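Local coordinates for F420-dependent methylenetetrahydromethanopterin dehydrogenase (Methanopyrus kandleri, PDB 1QV9), which catalyses the reversible, coenzyme F420-dependent reduction of methenyl-tetrahydromethanopterin to methylene-tetrahydromethanopterin in methanogenesis from carbon dioxide, at residues 3-9 / 63-69; 30-35 / 165-169; 115-121 / 178-184. One frame throughout, in Å; residues are numbered along the deposited sequence.

Contact 1 (3-9 / 63-69)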
loop_
_atom_site.group_PDB
_atom_site.type_symbol
_atom_site.label_atom_id
_atom_site.label_comp_id
_atom_site.label_asym_id
_atom_site.label_seq_id
_atom_site.Cartn_x
_atom_site.Cartn_y
_atom_site.Cartn_z
ATOM N N VAL A 3 37.349 6.242 29.558
ATOM C CA VAL A 3 36.753 5.322 28.595
ATOM C C VAL A 3 36.143 4.103 29.284
ATOM O O VAL A 3 36.833 3.394 30.007
ATOM C CB VAL A 3 37.842 4.843 27.602
ATOM C CG1 VAL A 3 37.287 3.769 26.667
ATOM C CG2 VAL A 3 38.377 6.027 26.805
ATOM N N ALA A 4 34.851 3.874 29.055
ATOM C CA ALA A 4 34.141 2.732 29.608
ATOM C C ALA A 4 34.419 1.523 28.699
ATOM O O ALA A 4 34.469 1.652 27.470
ATOM C CB ALA A 4 32.653 3.019 29.635
ATOM N N LYS A 5 34.579 0.359 29.307
ATOM C CA LYS A 5 34.867 -0.860 28.546
ATOM C C LYS A 5 33.841 -1.928 28.870
ATOM O O LYS A 5 33.407 -2.048 30.009
ATOM C CB LYS A 5 36.263 -1.375 28.889
ATOM C CG LYS A 5 37.362 -0.488 28.303
ATOM C CD LYS A 5 38.761 -0.971 28.656
ATOM C CE LYS A 5 39.081 -0.734 30.121
ATOM N NZ LYS A 5 40.493 -1.127 30.425
ATOM N N ALA A 6 33.431 -2.688 27.856
ATOM C CA ALA A 6 32.474 -3.762 28.094
ATOM C C ALA A 6 32.691 -4.891 27.085
ATOM O O ALA A 6 33.195 -4.660 25.989
ATOM C CB ALA A 6 31.036 -3.247 27.965
ATOM N N ILE A 7 32.312 -6.096 27.476
ATOM C CA ILE A 7 32.397 -7.240 26.563
ATOM C C ILE A 7 30.963 -7.695 26.377
ATOM O O ILE A 7 30.197 -7.741 27.338
ATOM C CB ILE A 7 33.203 -8.415 27.162
ATOM C CG1 ILE A 7 34.661 -8.001 27.399
ATOM C CG2 ILE A 7 33.158 -9.652 26.197
ATOM C CD1 ILE A 7 35.494 -9.064 28.110
ATOM N N PHE A 8 30.591 -8.007 25.141
ATOM C CA PHE A 8 29.252 -8.505 24.824
ATOM C C PHE A 8 29.408 -9.947 24.383
ATOM O O PHE A 8 30.282 -10.244 23.576
ATOM C CB PHE A 8 28.619 -7.699 23.683
ATOM C CG PHE A 8 28.236 -6.301 24.087
ATOM C CD1 PHE A 8 29.177 -5.270 24.080
ATOM C CD2 PHE A 8 26.920 -6.022 24.477
ATOM C CE1 PHE A 8 28.815 -3.959 24.450
ATOM C CE2 PHE A 8 26.543 -4.694 24.849
ATOM C CZ PHE A 8 27.504 -3.669 24.829
ATOM N N ILE A 9 28.573 -10.849 24.901
ATOM C CA ILE A 9 28.649 -12.267 24.512
ATOM C C ILE A 9 27.350 -12.590 23.797
ATOM O O ILE A 9 26.268 -12.322 24.331
ATOM C CB ILE A 9 28.793 -13.172 25.749
ATOM C CG1 ILE A 9 29.961 -12.708 26.613
ATOM C CG2 ILE A 9 28.958 -14.629 25.324
ATOM C CD1 ILE A 9 29.986 -13.402 28.010
ATOM N N PHE A 63 41.681 -7.005 29.237
ATOM C CA PHE A 63 40.822 -5.912 28.798
ATOM C C PHE A 63 40.221 -5.131 29.958
ATOM O O PHE A 63 39.994 -3.945 29.817
ATOM C CB PHE A 63 39.719 -6.464 27.877
ATOM C CG PHE A 63 38.877 -5.410 27.200
ATOM C CD1 PHE A 63 39.438 -4.434 26.366
ATOM C CD2 PHE A 63 37.485 -5.416 27.366
ATOM C CE1 PHE A 63 38.647 -3.504 25.723
ATOM C CE2 PHE A 63 36.694 -4.492 26.725
ATOM C CZ PHE A 63 37.260 -3.526 25.899
ATOM N N GLU A 64 39.994 -5.801 31.084
ATOM C CA GLU A 64 39.444 -5.170 32.289
ATOM C C GLU A 64 38.122 -4.425 32.033
ATOM O O GLU A 64 38.021 -3.197 32.210
ATOM C CB GLU A 64 40.478 -4.203 32.895
ATOM C CG GLU A 64 41.840 -4.843 33.086
ATOM C CD GLU A 64 42.823 -3.968 33.855
ATOM O OE1 GLU A 64 42.852 -2.741 33.624
ATOM O OE2 GLU A 64 43.579 -4.525 34.684
ATOM N N PRO A 65 37.092 -5.156 31.579
ATOM C CA PRO A 65 35.796 -4.529 31.320
ATOM C C PRO A 65 35.118 -4.029 32.602
ATOM O O PRO A 65 35.320 -4.592 33.679
ATOM C CB PRO A 65 34.986 -5.657 30.694
ATOM C CG PRO A 65 35.530 -6.875 31.332
ATOM C CD PRO A 65 37.030 -6.612 31.364
ATOM N N ASP A 66 34.321 -2.969 32.450
ATOM C CA ASP A 66 33.548 -2.423 33.564
ATOM C C ASP A 66 32.293 -3.281 33.744
ATOM O O ASP A 66 31.773 -3.418 34.832
ATOM C CB ASP A 66 33.228 -0.976 33.251
ATOM C CG ASP A 66 34.480 -0.142 33.159
ATOM O OD1 ASP A 66 34.678 0.558 32.140
ATOM O OD2 ASP A 66 35.286 -0.200 34.127
ATOM N N PHE A 67 31.802 -3.865 32.654
ATOM C CA PHE A 67 30.652 -4.759 32.755
ATOM C C PHE A 67 30.656 -5.697 31.550
ATOM O O PHE A 67 31.362 -5.443 30.564
ATOM C CB PHE A 67 29.304 -3.997 32.861
ATOM C CG PHE A 67 28.981 -3.082 31.692
ATOM C CD1 PHE A 67 28.199 -3.521 30.631
ATOM C CD2 PHE A 67 29.399 -1.762 31.684
ATOM C CE1 PHE A 67 27.833 -2.682 29.602
ATOM C CE2 PHE A 67 29.039 -0.893 30.645
ATOM C CZ PHE A 67 28.244 -1.352 29.585
ATOM N N ILE A 68 29.932 -6.803 31.689
ATOM C CA ILE A 68 29.803 -7.829 30.640
ATOM C C ILE A 68 28.319 -8.045 30.373
ATOM O O ILE A 68 27.515 -8.033 31.302
ATOM C CB ILE A 68 30.447 -9.130 31.090
ATOM C CG1 ILE A 68 31.941 -8.882 31.290
ATOM C CG2 ILE A 68 30.247 -10.233 30.027
ATOM C CD1 ILE A 68 32.748 -10.056 31.794
ATOM N N VAL A 69 27.953 -8.214 29.102
ATOM C CA VAL A 69 26.567 -8.422 28.727
ATOM C C VAL A 69 26.464 -9.736 27.999
ATOM O O VAL A 69 27.286 -10.043 27.143
ATOM C CB VAL A 69 26.043 -7.283 27.783
ATOM C CG1 VAL A 69 24.567 -7.507 27.473
ATOM C CG2 VAL A 69 26.284 -5.917 28.409
HETATM O O HOH W 1 37.058 1.561 32.100
HETATM O O HOH W 2 41.072 -0.468 33.046
#

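Contact 2 (30-35 / 165-169)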
loop_
_atom_site.group_PDB
_atom_site.type_symbol
_atom_site.label_atom_id
_atom_site.label_comp_id
_atom_site.label_asym_id
_atom_site.label_seq_id
_atom_site.Cartn_x
_atom_site.Cartn_y
_atom_site.Cartn_z
ATOM N N ARG A 30 32.380 7.505 18.983
ATOM C CA ARG A 30 32.411 7.791 20.411
ATOM C C ARG A 30 33.817 7.568 20.943
ATOM O O ARG A 30 34.407 6.499 20.771
ATOM C CB ARG A 30 31.465 6.902 21.218
ATOM C CG ARG A 30 30.073 7.427 21.341
ATOM C CD ARG A 30 29.224 6.510 22.211
ATOM N NE ARG A 30 29.366 6.747 23.652
ATOM C CZ ARG A 30 28.513 6.283 24.560
ATOM N NH1 ARG A 30 28.684 6.549 25.857
ATOM N NH2 ARG A 30 27.472 5.534 24.182
ATOM N N GLU A 31 34.341 8.575 21.621
ATOM C CA GLU A 31 35.679 8.476 22.173
ATOM C C GLU A 31 35.691 7.934 23.595
ATOM O O GLU A 31 36.753 7.708 24.169
ATOM C CB GLU A 31 36.327 9.868 22.170
ATOM C CG GLU A 31 36.103 10.659 20.881
ATOM C CD GLU A 31 36.740 12.052 20.910
ATOM O OE1 GLU A 31 37.843 12.211 20.346
ATOM O OE2 GLU A 31 36.143 12.988 21.502
ATOM N N ASP A 32 34.519 7.726 24.182
ATOM C CA ASP A 32 34.453 7.266 25.565
ATOM C C ASP A 32 34.100 5.814 25.838
ATOM O O ASP A 32 33.844 5.467 26.980
ATOM C CB ASP A 32 33.467 8.124 26.347
ATOM C CG ASP A 32 32.043 7.986 25.819
ATOM O OD1 ASP A 32 31.100 8.099 26.623
ATOM O OD2 ASP A 32 31.890 7.783 24.594
ATOM N N VAL A 33 34.076 4.974 24.805
ATOM C CA VAL A 33 33.776 3.556 24.992
ATOM C C VAL A 33 34.694 2.682 24.145
ATOM O O VAL A 33 35.225 3.124 23.135
ATOM C CB VAL A 33 32.303 3.216 24.576
ATOM C CG1 VAL A 33 31.330 3.972 25.445
ATOM C CG2 VAL A 33 32.083 3.545 23.081
ATOM N N GLU A 34 34.838 1.436 24.561
ATOM C CA GLU A 34 35.618 0.440 23.837
ATOM C C GLU A 34 34.937 -0.871 24.162
ATOM O O GLU A 34 34.714 -1.171 25.335
ATOM C CB GLU A 34 37.069 0.408 24.328
ATOM C CG GLU A 34 37.902 -0.596 23.557
ATOM C CD GLU A 34 39.402 -0.491 23.815
ATOM O OE1 GLU A 34 40.153 -1.195 23.110
ATOM O OE2 GLU A 34 39.829 0.281 24.701
ATOM N N PHE A 35 34.590 -1.638 23.128
ATOM C CA PHE A 35 33.915 -2.914 23.346
ATOM C C PHE A 35 34.614 -4.064 22.640
ATOM O O PHE A 35 35.345 -3.884 21.664
ATOM C CB PHE A 35 32.487 -2.871 22.756
ATOM C CG PHE A 35 31.627 -1.729 23.247
ATOM C CD1 PHE A 35 30.793 -1.053 22.381
ATOM C CD2 PHE A 35 31.601 -1.390 24.587
ATOM C CE1 PHE A 35 29.927 -0.034 22.851
ATOM C CE2 PHE A 35 30.741 -0.373 25.059
ATOM C CZ PHE A 35 29.910 0.297 24.179
ATOM N N ILE A 165 26.986 2.982 31.319
ATOM C CA ILE A 165 28.275 3.447 30.830
ATOM C C ILE A 165 28.711 4.671 31.636
ATOM O O ILE A 165 29.902 4.798 31.945
ATOM C CB ILE A 165 28.230 3.782 29.328
ATOM C CG1 ILE A 165 28.233 2.459 28.545
ATOM C CG2 ILE A 165 29.434 4.658 28.922
ATOM C CD1 ILE A 165 27.812 2.604 27.132
ATOM N N GLU A 166 27.775 5.554 31.993
ATOM C CA GLU A 166 28.201 6.712 32.777
ATOM C C GLU A 166 28.740 6.270 34.141
ATOM O O GLU A 166 29.746 6.819 34.622
ATOM C CB GLU A 166 27.065 7.725 32.900
ATOM C CG GLU A 166 26.874 8.500 31.595
ATOM C CD GLU A 166 28.179 9.118 31.074
ATOM O OE1 GLU A 166 28.749 9.997 31.773
ATOM O OE2 GLU A 166 28.644 8.734 29.970
ATOM N N LYS A 167 28.097 5.278 34.755
ATOM C CA LYS A 167 28.565 4.745 36.037
ATOM C C LYS A 167 29.885 3.962 35.912
ATOM O O LYS A 167 30.725 3.950 36.825
ATOM C CB LYS A 167 27.503 3.832 36.624
ATOM C CG LYS A 167 26.227 4.584 36.866
ATOM C CD LYS A 167 25.165 3.719 37.469
ATOM C CE LYS A 167 23.916 4.569 37.738
ATOM N NZ LYS A 167 22.740 3.762 38.180
ATOM N N ALA A 168 30.047 3.263 34.797
ATOM C CA ALA A 168 31.262 2.493 34.536
ATOM C C ALA A 168 32.468 3.439 34.530
ATOM O O ALA A 168 33.562 3.075 34.990
ATOM C CB ALA A 168 31.145 1.786 33.179
ATOM N N LYS A 169 32.266 4.652 34.020
ATOM C CA LYS A 169 33.347 5.628 33.930
ATOM C C LYS A 169 33.890 6.028 35.280
ATOM O O LYS A 169 35.057 6.402 35.400
ATOM C CB LYS A 169 32.884 6.869 33.186
ATOM C CG LYS A 169 32.729 6.633 31.701
ATOM C CD LYS A 169 32.197 7.880 31.075
ATOM C CE LYS A 169 31.785 7.652 29.655
ATOM N NZ LYS A 169 31.296 8.943 29.108
HETATM O O HOH W 3 26.938 6.860 28.375
#

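Contact 3 (115-121 / 178-184)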
loop_
_atom_site.group_PDB
_atom_site.type_symbol
_atom_site.label_atom_id
_atom_site.label_comp_id
_atom_site.label_asym_id
_atom_site.label_seq_id
_atom_site.Cartn_x
_atom_site.Cartn_y
_atom_site.Cartn_z
ATOM N N GLY A 115 21.935 -8.148 36.337
ATOM C CA GLY A 115 20.920 -7.271 35.792
ATOM C C GLY A 115 20.268 -8.005 34.611
ATOM O O GLY A 115 20.752 -9.072 34.152
ATOM N N TYR A 116 19.144 -7.481 34.141
ATOM C CA TYR A 116 18.484 -8.099 32.979
ATOM C C TYR A 116 17.609 -7.135 32.217
ATOM O O TYR A 116 17.104 -6.170 32.768
ATOM C CB TYR A 116 17.610 -9.323 33.360
ATOM C CG TYR A 116 16.567 -9.101 34.447
ATOM C CD1 TYR A 116 16.869 -9.417 35.768
ATOM C CD2 TYR A 116 15.327 -8.534 34.168
ATOM C CE1 TYR A 116 15.955 -9.168 36.797
ATOM C CE2 TYR A 116 14.404 -8.272 35.198
ATOM C CZ TYR A 116 14.740 -8.599 36.501
ATOM O OH TYR A 116 13.843 -8.354 37.525
ATOM N N ILE A 117 17.472 -7.388 30.914
ATOM C CA ILE A 117 16.544 -6.618 30.105
ATOM C C ILE A 117 15.866 -7.725 29.319
ATOM O O ILE A 117 16.497 -8.399 28.491
ATOM C CB ILE A 117 17.211 -5.630 29.127
ATOM C CG1 ILE A 117 18.034 -4.624 29.939
ATOM C CG2 ILE A 117 16.115 -4.897 28.315
ATOM C CD1 ILE A 117 18.831 -3.596 29.089
ATOM N N LEU A 118 14.591 -7.959 29.628
ATOM C CA LEU A 118 13.832 -9.002 28.948
ATOM C C LEU A 118 12.877 -8.327 27.969
ATOM O O LEU A 118 12.039 -7.538 28.366
ATOM C CB LEU A 118 13.059 -9.840 29.966
ATOM C CG LEU A 118 13.998 -10.540 30.963
ATOM C CD1 LEU A 118 13.162 -11.372 31.922
ATOM C CD2 LEU A 118 14.977 -11.471 30.199
ATOM N N VAL A 119 13.017 -8.623 26.678
ATOM C CA VAL A 119 12.211 -7.988 25.659
ATOM C C VAL A 119 11.137 -8.960 25.187
ATOM O O VAL A 119 11.405 -9.874 24.379
ATOM C CB VAL A 119 13.143 -7.549 24.489
ATOM C CG1 VAL A 119 12.361 -6.778 23.433
ATOM C CG2 VAL A 119 14.245 -6.657 25.063
ATOM N N LYS A 120 9.911 -8.769 25.679
ATOM C CA LYS A 120 8.845 -9.708 25.317
ATOM C C LYS A 120 8.513 -9.743 23.823
ATOM O O LYS A 120 8.219 -10.782 23.264
ATOM C CB LYS A 120 7.586 -9.470 26.186
ATOM C CG LYS A 120 7.919 -9.564 27.663
ATOM C CD LYS A 120 6.688 -9.482 28.589
ATOM C CE LYS A 120 5.983 -10.823 28.629
ATOM N NZ LYS A 120 4.809 -10.801 29.558
ATOM N N PRO A 121 8.580 -8.588 23.142
ATOM C CA PRO A 121 8.265 -8.685 21.709
ATOM C C PRO A 121 9.377 -9.306 20.824
ATOM O O PRO A 121 9.167 -9.472 19.607
ATOM C CB PRO A 121 7.976 -7.248 21.276
ATOM C CG PRO A 121 8.322 -6.370 22.455
ATOM C CD PRO A 121 8.411 -7.226 23.677
ATOM N N LEU A 178 22.371 -2.198 38.302
ATOM C CA LEU A 178 22.117 -3.027 37.124
ATOM C C LEU A 178 20.642 -3.013 36.795
ATOM O O LEU A 178 19.783 -3.071 37.681
ATOM C CB LEU A 178 22.618 -4.436 37.350
ATOM C CG LEU A 178 24.133 -4.504 37.592
ATOM C CD1 LEU A 178 24.471 -5.923 37.974
ATOM C CD2 LEU A 178 24.923 -4.050 36.359
ATOM N N PRO A 179 20.310 -2.943 35.503
ATOM C CA PRO A 179 18.890 -2.908 35.152
ATOM C C PRO A 179 18.105 -4.152 35.488
ATOM O O PRO A 179 18.664 -5.233 35.582
ATOM C CB PRO A 179 18.911 -2.642 33.628
ATOM C CG PRO A 179 20.200 -3.278 33.204
ATOM C CD PRO A 179 21.172 -2.849 34.308
ATOM N N LYS A 180 16.808 -3.963 35.721
ATOM C CA LYS A 180 15.850 -5.034 35.961
ATOM C C LYS A 180 14.649 -4.544 35.140
ATOM O O LYS A 180 13.703 -3.959 35.661
ATOM C CB LYS A 180 15.509 -5.160 37.450
ATOM C CG LYS A 180 16.676 -5.674 38.247
ATOM C CD LYS A 180 16.267 -6.032 39.667
ATOM C CE LYS A 180 15.926 -4.791 40.470
ATOM N NZ LYS A 180 15.662 -5.146 41.920
ATOM N N LEU A 181 14.717 -4.752 33.829
ATOM C CA LEU A 181 13.677 -4.273 32.930
ATOM C C LEU A 181 12.967 -5.348 32.160
ATOM O O LEU A 181 13.591 -6.288 31.684
ATOM C CB LEU A 181 14.264 -3.303 31.898
ATOM C CG LEU A 181 14.865 -1.990 32.372
ATOM C CD1 LEU A 181 15.444 -1.257 31.175
ATOM C CD2 LEU A 181 13.785 -1.129 33.061
ATOM N N VAL A 182 11.653 -5.193 32.039
ATOM C CA VAL A 182 10.846 -6.116 31.253
ATOM C C VAL A 182 10.076 -5.202 30.313
ATOM O O VAL A 182 9.243 -4.376 30.733
ATOM C CB VAL A 182 9.882 -6.937 32.133
ATOM C CG1 VAL A 182 9.048 -7.824 31.279
ATOM C CG2 VAL A 182 10.664 -7.771 33.125
ATOM N N ILE A 183 10.370 -5.350 29.029
ATOM C CA ILE A 183 9.782 -4.501 28.011
ATOM C C ILE A 183 8.678 -5.169 27.225
ATOM O O ILE A 183 8.793 -6.331 26.793
ATOM C CB ILE A 183 10.889 -4.037 27.009
ATOM C CG1 ILE A 183 11.978 -3.270 27.778
ATOM C CG2 ILE A 183 10.283 -3.188 25.859
ATOM C CD1 ILE A 183 13.247 -2.989 26.949
ATOM N N ASP A 184 7.599 -4.426 27.060
ATOM C CA ASP A 184 6.479 -4.876 26.263
ATOM C C ASP A 184 5.653 -3.720 25.755
ATOM O O ASP A 184 6.063 -2.549 25.874
ATOM C CB ASP A 184 5.640 -5.916 27.011
ATOM C CG ASP A 184 4.843 -5.334 28.193
ATOM O OD1 ASP A 184 4.871 -4.108 28.424
ATOM O OD2 ASP A 184 4.178 -6.133 28.896
HETATM O O HOH W 4 3.148 -8.762 28.206
#

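Contact 1 (3-9 / 63-69)
The backbone of K5 is bonded twice by D66, just before the two parallel strands pair. K5 N donates to D66 OD1 at 2.8 Å, reaching that oxygen on its anti side, while D66 N returns a bond to K5 O from above the carbonyl plane. A water bridges the same OD1 to V3 O. The lysine chain bends at chi3 (-72°) and brings NZ to F63 O, 2.9 Å away, at the end of helix 46-63. Farther along, I7 N bonds to F67 O, V69 N to I7 O (2.9 Å) and I9 N to V69 O (2.7 Å), the alternating pattern of parallel pairing. K5 CD lies over one face of the F63 ring, 4.1 Å from the centroid. A6 CB sits over a face of the F67 ring, 3.8 Å from its centroid, and F8 CD2 meets V69 CB at 3.6 Å. On the opposite face I7 CG1 touches F63 CD2 and I9 CD1 touches I68 CG2. Helix 46-63, the crossover from strand 33-39 to 67-71, covers the I7 and I9 side of strand 4-10, helix 153-169 packs on A4, F67 and V69, and strand 33-39 flanks strand 4-10.

Contact 2 (30-35 / 165-169)
I165 lays its CG2 branch against R30 NH1 at 3.7 Å, the two side chains coming from opposite directions, and the same methyl meets V33 CG1 at 4.0 Å. With chi1 at -76°, CG2 stands anti to the backbone N, and CD1 on the other branch reaches the edge of the F35 ring, close to its plane. V33 CG1 also covers one face of the R30 guanidinium, so this flat group is packed by aliphatic carbon while NE and NH1 turn to D32 in the guanidinium plane. There R30 takes D32 side-on: NE bonds to OD2 at 2.9 Å and NH1 to OD1 at 3.0 Å, both on the syn side of the carboxylate.

The arrangement is a four-residue salt-bridge network, joining the C-terminal part of helix 153-169 to the loop that leads into edge strand 33-39. K169 is extended beyond CG; its NZ lies 2.6 Å from D32 OD1 and takes that oxygen's anti lone pair, and OD1 thus accepts from two cations. The same NZ binds E166 OE2 at 2.8 Å. Lying between them, the ammonium probably offsets the closeness of the two carboxylates, whose D32 OD1 and E166 OE2 are 4.2 Å apart. A water links E166 OE2 back to R30 NH1. The remaining nitrogen, R30 NH2, bonds to L24 O and makes a salt bridge to D162, while R30 O receives K43 NZ of the second subunit.

Contact 3 (115-121 / 178-184)
Y116 to V119 pair in parallel with K180 to I183, the two strand axes 4.7 Å apart and only 2° from parallel. Five backbone bonds join them, running from Y116 N to P179 O (2.7 Å) through to K120 N and I183 O, and the one from L181 N to Y116 O is almost straight, with 177° at the hydrogen. At the start of the pairing G115 CA fits against L178 CB at 3.7 Å.

The Y116 side chain leans across its neighbour. Its chi1 of 53° places CG between the backbone N and the carbonyl carbon, which carries the ring over the backbone of K180: K180 CA stands over one face, 3.9 Å from the ring centroid. The edge of the ring meets V182 CG2 and lies near L181 O, and the hydroxyl goes on to hydrogen-bond E110 OE2 of helix 106-111.

These strands form one border of a six-stranded parallel sheet in an alpha/beta domain, with 180-183 outermost within the chain and 115-119 bonded on its other side to strand 94-99. The connection between them runs through helices 134-150 and 153-169. On the face bearing I117, V119, L181 and I183, I117 CG2 and I183 CD1 touch at 3.7 Å, their side chains pointing the same way; V119 CG2 also approaches CD1. Helix 153-169 covers this face, its A160 and F161 against I117 and V156 against I183.

Beyond the strand ends K120 runs alongside D184, its CD 4.0 Å from D184 CB and 3.9 Å from V182 CG1. A water lies between the two polar ends, accepting from K120 NZ at 3.0 Å and within hydrogen-bonding distance of D184 OD2. P121 CD packs against I183 O, just past the last backbone bond.

Overall arrangement
All three contacts belong to one six-stranded parallel sheet, ordered 33-39, 4-10, 67-71, 94-99, 115-119, 180-183. Contact 1 joins the second and third strands, and contact 3 the fifth and sixth at the far border, with centres about 19 Å apart. Contact 2, about 9 Å from contact 1 between centres, ties edge strand 33-39 to helix 153-169; the two touch, as A4 N pairs with D32 O and D66 packs on A168. Along the chain contact 1 closes before contact 3 opens, whereas contact 2 alternates with each. Helix 153-169 spans the sheet, reaching residues of all three contacts before the chain enters strand 180-183, and so links both borders of the alpha/beta domain.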